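Local structure of D-mannose isomerase (Marinomonas mediterranea, 5X32) at residues E221-T224 with N225-I229. The protein catalyses the reversible isomerization of D-mannose to D-fructose and, less efficiently, acts on D-lyxose. Residues are numbered along the deposited sequence; the frame is centred on the assembly and turned at random.
Sequences EHYT and NDWQI
T224 and Q228 are joined through their backbones: T224 N donates to Q228 O over 2.8 Å, and the N-H...O angle of 162° marks a nearly straight bond. Inside this closure the chain reverses in a type I beta turn from T224 to W227, where W227 N donates a hydrogen bond to T224 O from above the carbonyl plane. With chi1 at 72°, T224 OG1 lies between the backbone N and the carbonyl carbon, facing the turn, and accepts from D226 N at 3.3 Å; OG1 also makes a weak bond to Q228 O. The two backbone bonds, with W227 left-handed as the last residue of the turn, identify a 3:5 hairpin with a G1-type bulge. It sits at the end of strand 222-223, which pairs antiparallel with strand 171-172 in the (alpha/alpha)6 barrel of the N-acylglucosamine 2-epimerase family; a single backbone bridge links Y223 and I229. The Y223 ring has W227 on one flank, Y223 CD1 to W227 CZ3 3.7 Å, the two planes inclined at 43° in an oblique pair. I229 meets another part of the same ring, CG1 lying 3.5 Å from Y223 CE2. Beyond the hairpin, E221 OE2 hydrogen-bonds H251 ND1, a proton donor/acceptor inferred by similarity.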
# COMPACT_ATOMS: atom_id res chain seq x y z
N GLU A 221 -8.05 11.64 7.43
CA GLU A 221 -6.72 11.12 7.71
C GLU A 221 -6.30 11.31 9.16
O GLU A 221 -5.72 10.40 9.79
CB GLU A 221 -5.67 11.79 6.80
CG GLU A 221 -5.81 11.58 5.28
CD GLU A 221 -5.59 10.13 4.85
OE1 GLU A 221 -4.84 9.41 5.54
OE2 GLU A 221 -6.08 9.73 3.77
N HIS A 222 -6.60 12.49 9.70
CA HIS A 222 -5.99 12.95 10.94
C HIS A 222 -6.92 13.05 12.14
O HIS A 222 -7.97 13.70 12.11
CB HIS A 222 -5.34 14.31 10.66
CG HIS A 222 -4.52 14.33 9.40
ND1 HIS A 222 -3.23 13.84 9.37
CD2 HIS A 222 -4.80 14.76 8.16
CE1 HIS A 222 -2.75 13.98 8.14
NE2 HIS A 222 -3.68 14.53 7.39
N TYR A 223 -6.50 12.41 13.23
CA TYR A 223 -7.29 12.37 14.45
C TYR A 223 -6.45 12.72 15.67
O TYR A 223 -5.24 12.46 15.71
CB TYR A 223 -7.94 10.99 14.65
CG TYR A 223 -8.78 10.53 13.48
CD1 TYR A 223 -8.21 9.85 12.41
CD2 TYR A 223 -10.14 10.80 13.42
CE1 TYR A 223 -8.96 9.43 11.34
CE2 TYR A 223 -10.91 10.39 12.34
CZ TYR A 223 -10.30 9.70 11.30
OH TYR A 223 -11.04 9.28 10.22
N THR A 224 -7.11 13.31 16.67
CA THR A 224 -6.49 13.64 17.95
C THR A 224 -6.30 12.37 18.75
O THR A 224 -6.85 11.33 18.39
CB THR A 224 -7.33 14.67 18.73
OG1 THR A 224 -8.53 14.04 19.23
CG2 THR A 224 -7.71 15.84 17.81
N ASN A 225 -5.53 12.44 19.84
CA ASN A 225 -5.32 11.24 20.67
C ASN A 225 -6.61 10.77 21.35
O ASN A 225 -6.60 9.71 21.98
CB ASN A 225 -4.21 11.46 21.70
CG ASN A 225 -4.40 12.70 22.53
OD1 ASN A 225 -4.90 13.72 22.04
ND2 ASN A 225 -3.98 12.64 23.79
N ASP A 226 -7.70 11.53 21.20
CA ASP A 226 -9.03 11.07 21.60
C ASP A 226 -9.64 10.19 20.52
O ASP A 226 -10.62 9.49 20.77
CB ASP A 226 -10.01 12.24 21.75
CG ASP A 226 -9.65 13.21 22.84
OD1 ASP A 226 -8.89 12.82 23.75
OD2 ASP A 226 -10.14 14.37 22.75
N TRP A 227 -9.02 10.22 19.35
CA TRP A 227 -9.58 9.68 18.11
C TRP A 227 -10.82 10.49 17.72
O TRP A 227 -11.74 9.97 17.09
CB TRP A 227 -9.89 8.18 18.20
CG TRP A 227 -8.67 7.32 18.01
CD1 TRP A 227 -7.99 6.64 18.97
CD2 TRP A 227 -8.00 7.04 16.77
NE1 TRP A 227 -6.94 5.95 18.42
CE2 TRP A 227 -6.93 6.18 17.07
CE3 TRP A 227 -8.21 7.43 15.45
CZ2 TRP A 227 -6.06 5.70 16.08
CZ3 TRP A 227 -7.35 6.96 14.47
CH2 TRP A 227 -6.29 6.10 14.79
N GLN A 228 -10.81 11.76 18.10
CA GLN A 228 -11.75 12.74 17.55
C GLN A 228 -11.12 13.39 16.32
O GLN A 228 -9.90 13.43 16.19
CB GLN A 228 -12.10 13.81 18.59
CG GLN A 228 -13.03 13.33 19.72
CD GLN A 228 -14.38 12.82 19.20
OE1 GLN A 228 -14.65 11.62 19.20
NE2 GLN A 228 -15.24 13.75 18.76
N ILE A 229 -11.94 13.92 15.42
CA ILE A 229 -11.39 14.46 14.19
C ILE A 229 -10.64 15.76 14.40
O ILE A 229 -11.17 16.72 14.96
CB ILE A 229 -12.46 14.68 13.12
CG1 ILE A 229 -12.83 13.34 12.48
CG2 ILE A 229 -11.95 15.60 12.02
CD1 ILE A 229 -13.53 13.49 11.13